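Local coordinates for proto-oncogene tyrosine-protein kinase receptor Ret (Danio rerio, PDB 7AMK) that is a receptor tyrosine kinase that assembles at the cell surface with the growth factor GDNF and its co-receptor GFR alpha 1, at residues Ser288-Asn293 against Phe333-Leu338; Val362-Ser367 against Ile399-Gln404. The protein carries 4 engineered substitutions. One frame throughout, in Å; residues are numbered along the deposited sequence.

Contact 1: residues Ser288-Asn293 against Phe333-Leu338. With NAG (2-acetamido-2-deoxy-beta-D-glucopyranose), chain E.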
loop_
_atom_site.group_PDB
_atom_site.type_symbol
_atom_site.label_atom_id
_atom_site.label_comp_id
_atom_site.label_asym_id
_atom_site.label_seq_id
_atom_site.Cartn_x
_atom_site.Cartn_y
_atom_site.Cartn_z
ATOM N N SER A 288 -1.542 4.126 -27.622
ATOM C CA SER A 288 -2.216 2.917 -27.163
ATOM C C SER A 288 -1.441 2.256 -26.033
ATOM O O SER A 288 -2.033 1.742 -25.076
ATOM C CB SER A 288 -2.412 1.942 -28.329
ATOM O OG SER A 288 -1.171 1.474 -28.840
ATOM N N TRP A 289 -0.113 2.261 -26.123
ATOM C CA TRP A 289 0.682 1.639 -25.077
ATOM C C TRP A 289 0.433 2.317 -23.737
ATOM O O TRP A 289 0.138 1.652 -22.741
ATOM C CB TRP A 289 2.159 1.683 -25.453
ATOM C CG TRP A 289 3.033 0.967 -24.483
ATOM C CD1 TRP A 289 3.303 -0.366 -24.457
ATOM C CD2 TRP A 289 3.757 1.547 -23.395
ATOM N NE1 TRP A 289 4.149 -0.655 -23.416
ATOM C CE2 TRP A 289 4.445 0.503 -22.749
ATOM C CE3 TRP A 289 3.890 2.847 -22.903
ATOM C CZ2 TRP A 289 5.257 0.717 -21.640
ATOM C CZ3 TRP A 289 4.697 3.061 -21.794
ATOM C CH2 TRP A 289 5.369 1.998 -21.178
ATOM N N ILE A 290 0.513 3.648 -23.703
ATOM C CA ILE A 290 0.287 4.376 -22.454
ATOM C C ILE A 290 -1.115 4.105 -21.918
ATOM O O ILE A 290 -1.288 3.763 -20.743
ATOM C CB ILE A 290 0.532 5.882 -22.650
ATOM C CG1 ILE A 290 1.989 6.138 -23.031
ATOM C CG2 ILE A 290 0.183 6.644 -21.380
ATOM C CD1 ILE A 290 2.294 7.580 -23.293
ATOM N N LYS A 291 -2.138 4.255 -22.770
ATOM C CA LYS A 291 -3.520 4.095 -22.310
ATOM C C LYS A 291 -3.787 2.685 -21.779
ATOM O O LYS A 291 -4.442 2.525 -20.743
ATOM C CB LYS A 291 -4.500 4.429 -23.435
ATOM C CG LYS A 291 -4.408 5.851 -23.967
ATOM N N ASN A 292 -3.294 1.655 -22.469
ATOM C CA ASN A 292 -3.569 0.269 -22.089
ATOM C C ASN A 292 -2.749 -0.224 -20.904
ATOM O O ASN A 292 -3.059 -1.291 -20.366
ATOM C CB ASN A 292 -3.311 -0.678 -23.265
ATOM C CG ASN A 292 -4.455 -0.711 -24.245
ATOM O OD1 ASN A 292 -5.607 -0.464 -23.885
ATOM N ND2 ASN A 292 -4.147 -1.014 -25.493
ATOM N N ASN A 293 -1.706 0.493 -20.496
ATOM C CA ASN A 293 -0.885 0.056 -19.371
ATOM C C ASN A 293 -0.984 0.949 -18.145
ATOM O O ASN A 293 -0.720 0.477 -17.038
ATOM C CB ASN A 293 0.588 -0.039 -19.787
ATOM C CG ASN A 293 0.853 -1.202 -20.725
ATOM O OD1 ASN A 293 0.531 -2.351 -20.415
ATOM N ND2 ASN A 293 1.433 -0.906 -21.884
ATOM N N PHE A 333 8.327 9.021 -20.827
ATOM C CA PHE A 333 7.354 9.933 -21.419
ATOM C C PHE A 333 6.853 10.934 -20.380
ATOM O O PHE A 333 6.886 10.693 -19.167
ATOM C CB PHE A 333 6.169 9.164 -22.017
ATOM C CG PHE A 333 5.495 8.262 -21.037
ATOM C CD1 PHE A 333 4.481 8.743 -20.219
ATOM C CD2 PHE A 333 5.894 6.944 -20.907
ATOM C CE1 PHE A 333 3.866 7.917 -19.300
ATOM C CE2 PHE A 333 5.275 6.104 -19.986
ATOM C CZ PHE A 333 4.269 6.590 -19.184
ATOM N N LEU A 334 6.369 12.065 -20.883
ATOM C CA LEU A 334 5.825 13.130 -20.050
ATOM C C LEU A 334 4.308 13.094 -20.238
ATOM O O LEU A 334 3.789 13.516 -21.272
ATOM C CB LEU A 334 6.445 14.477 -20.418
ATOM C CG LEU A 334 5.977 15.697 -19.600
ATOM C CD1 LEU A 334 6.171 15.493 -18.089
ATOM C CD2 LEU A 334 6.627 17.013 -20.071
ATOM N N LEU A 335 3.601 12.566 -19.240
ATOM C CA LEU A 335 2.177 12.265 -19.360
ATOM C C LEU A 335 1.383 13.431 -18.783
ATOM O O LEU A 335 1.442 13.702 -17.579
ATOM C CB LEU A 335 1.851 10.954 -18.647
ATOM C CG LEU A 335 0.383 10.529 -18.498
ATOM C CD1 LEU A 335 -0.240 10.223 -19.856
ATOM C CD2 LEU A 335 0.240 9.335 -17.560
ATOM N N GLY A 336 0.654 14.133 -19.639
ATOM C CA GLY A 336 -0.187 15.219 -19.196
ATOM C C GLY A 336 -1.551 14.720 -18.759
ATOM O O GLY A 336 -2.065 13.726 -19.283
ATOM N N TYR A 337 -2.131 15.414 -17.770
ATOM C CA TYR A 337 -3.467 15.088 -17.273
ATOM C C TYR A 337 -4.195 16.392 -16.957
ATOM O O TYR A 337 -3.849 17.078 -15.993
ATOM C CB TYR A 337 -3.395 14.175 -16.046
ATOM C CG TYR A 337 -4.727 13.562 -15.682
ATOM C CD1 TYR A 337 -5.222 12.478 -16.389
ATOM C CD2 TYR A 337 -5.494 14.070 -14.634
ATOM C CE1 TYR A 337 -6.437 11.916 -16.071
ATOM C CE2 TYR A 337 -6.704 13.519 -14.309
ATOM C CZ TYR A 337 -7.176 12.438 -15.036
ATOM O OH TYR A 337 -8.386 11.852 -14.727
ATOM N N LEU A 338 -5.192 16.734 -17.776
ATOM C CA LEU A 338 -5.954 17.968 -17.619
ATOM C C LEU A 338 -7.080 17.759 -16.615
ATOM O O LEU A 338 -7.961 16.917 -16.831
ATOM C CB LEU A 338 -6.533 18.422 -18.954
ATOM C CG LEU A 338 -7.346 19.702 -18.844
ATOM C CD1 LEU A 338 -6.418 20.884 -18.642
ATOM C CD2 LEU A 338 -8.175 19.875 -20.080
HETATM C C1 NAG E . -13.680 22.193 -19.310
HETATM C C2 NAG E . -13.328 22.312 -20.797
HETATM C C3 NAG E . -14.329 23.230 -21.503
HETATM C C4 NAG E . -15.772 22.837 -21.209
HETATM C C5 NAG E . -15.991 22.654 -19.708
HETATM C C6 NAG E . -17.357 22.106 -19.343
HETATM C C7 NAG E . -10.975 22.160 -21.531
HETATM C C8 NAG E . -11.310 20.794 -22.062
HETATM N N2 NAG E . -11.979 22.833 -20.954
HETATM O O3 NAG E . -14.086 23.219 -22.906
HETATM O O4 NAG E . -16.603 23.920 -21.608
HETATM O O5 NAG E . -15.025 21.743 -19.171
HETATM O O6 NAG E . -18.033 21.497 -20.435
HETATM O O7 NAG E . -9.845 22.633 -21.623
#
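In the third cadherin-like domain of RET, a beta-sandwich of the E-set kind, Trp289 and Ile290 of the short helix 288-293 drop onto Phe333 and Leu335 of strand 331-341. The helix bridges strand 279-283, a neighbour of 331-341 in one sheet, and strand 294-303 at the border of the other, so it packs where the chain crosses between sheets. The axes of the two short segments stay 11.6 Å apart and cross at -64°, and side chains alone span the gap. Ile290 is buried and works with both its branches. With CG1 anti to the carbonyl carbon (chi1 -63°), CG2 parts from the CG1 arm: CD1 lies over a face of Phe333, 4.1 Å from the ring centroid in a CH-pi contact, while CG2 meets Leu335 CD1 at 3.9 Å. Trp289 comes to Phe333 from another direction, the two side chains crossing at about a right angle, and the rim of its indole does the touching: CZ3 is 3.6 Å from Phe333 CE2, which lies near the indole plane. The ring of Phe333 also makes an edge-to-face pair with Phe294, the first residue of the strand that follows the helix. Replacing Phe333 by an alanine is likely to leave Ile290 CD1 without the aromatic face it lies on and to open a gap beside the indole rim. Within the helix, the amide of Asn293 folds back over the indole, ND2 giving a weak, bent bond to Trp289 O at 3.0 Å. Farther along the strand, beyond the helix contact, the side chain of Leu338 brushes an N-acetylglucosamine, CD2 standing 3.6 Å from the acetamido oxygen O7.

Contact 2: residues Val362-Ser367 against Ile399-Gln404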
loop_
_atom_site.group_PDB
_atom_site.type_symbol
_atom_site.label_atom_id
_atom_site.label_comp_id
_atom_site.label_asym_id
_atom_site.label_seq_id
_atom_site.Cartn_x
_atom_site.Cartn_y
_atom_site.Cartn_z
ATOM N N VAL A 362 14.055 -4.554 -16.636
ATOM C CA VAL A 362 14.581 -5.343 -15.530
ATOM C C VAL A 362 15.291 -6.565 -16.116
ATOM O O VAL A 362 14.635 -7.457 -16.687
ATOM C CB VAL A 362 13.473 -5.739 -14.547
ATOM C CG1 VAL A 362 13.984 -6.749 -13.554
ATOM C CG2 VAL A 362 12.962 -4.467 -13.832
ATOM N N PRO A 363 16.618 -6.640 -16.019
ATOM C CA PRO A 363 17.336 -7.821 -16.508
ATOM C C PRO A 363 17.019 -9.045 -15.664
ATOM O O PRO A 363 16.737 -8.942 -14.468
ATOM C CB PRO A 363 18.806 -7.418 -16.362
ATOM C CG PRO A 363 18.804 -6.448 -15.229
ATOM C CD PRO A 363 17.520 -5.676 -15.357
ATOM N N ILE A 364 17.030 -10.203 -16.311
ATOM C CA ILE A 364 16.785 -11.481 -15.661
ATOM C C ILE A 364 18.096 -12.252 -15.731
ATOM O O ILE A 364 18.550 -12.633 -16.815
ATOM C CB ILE A 364 15.636 -12.260 -16.323
ATOM C CG1 ILE A 364 14.335 -11.451 -16.319
ATOM C CG2 ILE A 364 15.439 -13.599 -15.647
ATOM C CD1 ILE A 364 13.824 -11.102 -14.925
ATOM N N ARG A 365 18.715 -12.482 -14.579
ATOM C CA ARG A 365 20.083 -12.970 -14.609
ATOM C C ARG A 365 20.552 -13.245 -13.187
ATOM O O ARG A 365 20.285 -12.458 -12.274
ATOM C CB ARG A 365 21.011 -11.953 -15.289
ATOM C CG ARG A 365 21.192 -10.653 -14.492
ATOM C CD ARG A 365 21.967 -9.600 -15.271
ATOM N NE ARG A 365 22.103 -8.378 -14.496
ATOM C CZ ARG A 365 22.323 -7.175 -15.008
ATOM N NH1 ARG A 365 22.408 -6.984 -16.320
ATOM N NH2 ARG A 365 22.455 -6.136 -14.185
ATOM N N PHE A 366 21.228 -14.372 -13.004
ATOM C CA PHE A 366 21.926 -14.608 -11.755
ATOM C C PHE A 366 23.211 -13.797 -11.737
ATOM O O PHE A 366 23.783 -13.478 -12.782
ATOM C CB PHE A 366 22.257 -16.090 -11.579
ATOM C CG PHE A 366 21.060 -16.979 -11.378
ATOM C CD1 PHE A 366 20.447 -17.071 -10.138
ATOM C CD2 PHE A 366 20.579 -17.772 -12.421
ATOM C CE1 PHE A 366 19.346 -17.914 -9.941
ATOM C CE2 PHE A 366 19.481 -18.613 -12.230
ATOM C CZ PHE A 366 18.865 -18.678 -10.981
ATOM N N SER A 367 23.670 -13.459 -10.538
ATOM C CA SER A 367 25.022 -12.939 -10.435
ATOM C C SER A 367 25.993 -13.961 -11.010
ATOM O O SER A 367 25.660 -15.140 -11.211
ATOM C CB SER A 367 25.379 -12.623 -8.992
ATOM O OG SER A 367 25.777 -13.802 -8.329
ATOM N N ILE A 399 6.506 -9.592 -11.157
ATOM C CA ILE A 399 7.412 -10.334 -12.027
ATOM C C ILE A 399 7.463 -11.757 -11.502
ATOM O O ILE A 399 7.924 -11.988 -10.378
ATOM C CB ILE A 399 8.822 -9.718 -12.049
ATOM C CG1 ILE A 399 8.754 -8.225 -12.398
ATOM C CG2 ILE A 399 9.717 -10.491 -12.990
ATOM C CD1 ILE A 399 10.031 -7.465 -12.136
ATOM N N ASP A 400 6.999 -12.707 -12.300
ATOM C CA ASP A 400 6.959 -14.104 -11.892
ATOM C C ASP A 400 8.157 -14.850 -12.472
ATOM O O ASP A 400 8.281 -14.981 -13.693
ATOM C CB ASP A 400 5.655 -14.761 -12.332
ATOM C CG ASP A 400 5.549 -16.204 -11.877
ATOM O OD1 ASP A 400 6.402 -16.647 -11.075
ATOM O OD2 ASP A 400 4.613 -16.897 -12.328
ATOM N N VAL A 401 9.031 -15.333 -11.597
ATOM C CA VAL A 401 10.177 -16.145 -11.985
ATOM C C VAL A 401 10.060 -17.489 -11.284
ATOM O O VAL A 401 9.804 -17.546 -10.076
ATOM C CB VAL A 401 11.505 -15.451 -11.639
ATOM C CG1 VAL A 401 12.694 -16.406 -11.847
ATOM C CG2 VAL A 401 11.678 -14.168 -12.469
ATOM N N THR A 402 10.217 -18.563 -12.047
ATOM C CA THR A 402 10.180 -19.918 -11.524
ATOM C C THR A 402 11.559 -20.543 -11.664
ATOM O O THR A 402 12.251 -20.313 -12.656
ATOM C CB THR A 402 9.149 -20.742 -12.275
ATOM O OG1 THR A 402 9.420 -20.639 -13.675
ATOM C CG2 THR A 402 7.743 -20.209 -11.997
ATOM N N TYR A 403 11.959 -21.322 -10.670
ATOM C CA TYR A 403 13.295 -21.894 -10.605
ATOM C C TYR A 403 13.229 -23.411 -10.746
ATOM O O TYR A 403 12.280 -24.053 -10.283
ATOM C CB TYR A 403 13.985 -21.508 -9.291
ATOM C CG TYR A 403 14.163 -20.013 -9.116
ATOM C CD1 TYR A 403 13.140 -19.225 -8.613
ATOM C CD2 TYR A 403 15.352 -19.384 -9.484
ATOM C CE1 TYR A 403 13.292 -17.851 -8.466
ATOM C CE2 TYR A 403 15.511 -18.003 -9.347
ATOM C CZ TYR A 403 14.482 -17.245 -8.836
ATOM O OH TYR A 403 14.639 -15.886 -8.694
ATOM N N GLN A 404 14.241 -23.980 -11.402
ATOM C CA GLN A 404 14.320 -25.417 -11.602
ATOM C C GLN A 404 15.759 -25.883 -11.438
ATOM O O GLN A 404 16.705 -25.160 -11.761
ATOM C CB GLN A 404 13.790 -25.815 -12.981
ATOM C CG GLN A 404 12.507 -26.600 -12.911
#
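The hydroxyl of Tyr403 is gripped twice: OH hydrogen-bonds to Asn432 O and also to the backbone Val390 N. These bonds anchor the far end of a buried ring whose edge faces Phe366, and they should limit how far the phenol can swing. The setting is the fourth cadherin-like domain, a beta-sandwich, at the point where the chain enters it from the third. Segment 362-367 is extended but forms no regular strand; it runs alongside 399-404, their directions only 16° apart, and the spacing between backbones leaves room for a layer of side chains. Alternate residues pair off in step: Val362 with Ile399, Ile364 with Val401, Phe366 with Tyr403. The aromatic pair is the tightest of the three. Phe366 CZ sits at the edge of the tyrosine ring, near its plane, 3.8 Å from Tyr403 CE2 and 3.9 Å from Tyr403 CD2. Phe366 has its CG anti to the carbonyl carbon (chi1 -68°), which sends the ring inward to where Val456 and Ala458 on one strand, and Ala467 and Thr469 on the next, also touch it. The aliphatic steps are looser. Val362 CG1 approaches Ile399 CD1 to 4.3 Å, and both side chains also rest on Arg250, which belongs to the third cadherin-like domain, so this end of the contact lies at the junction of the two domains. Beside the layer, the guanidinium of Arg365 lies with one face over Pro363 CG and forms a salt bridge with Glu391. Between the two ends of the layer, Ile364 folds its ethyl arm (chi2 -61°) so that the terminal carbon CD1 lies 4.5 Å from Val401 CG2.

In the fold
The two contacts lie in series along the chain, both segments of contact 1 coming earlier in the sequence than those of contact 2. Their centres are about 28 Å apart and their nearest atoms about 11 Å, so they do not touch. Contact 1 lies within the third cadherin-like domain; contact 2 lies where the chain passes into the fourth. Strand 350-359 ties them together, for it pairs with strand 331-341 of contact 1 and then leads into 362-367. Strand 331-341 itself ends at Asp341, a ligand of one of the calcium ions. Sugars lie near both contacts. The side chain of Ile399 is about 7 Å from a bound N-acetylglucosamine. The side chain of Phe333 is about 10 Å from another.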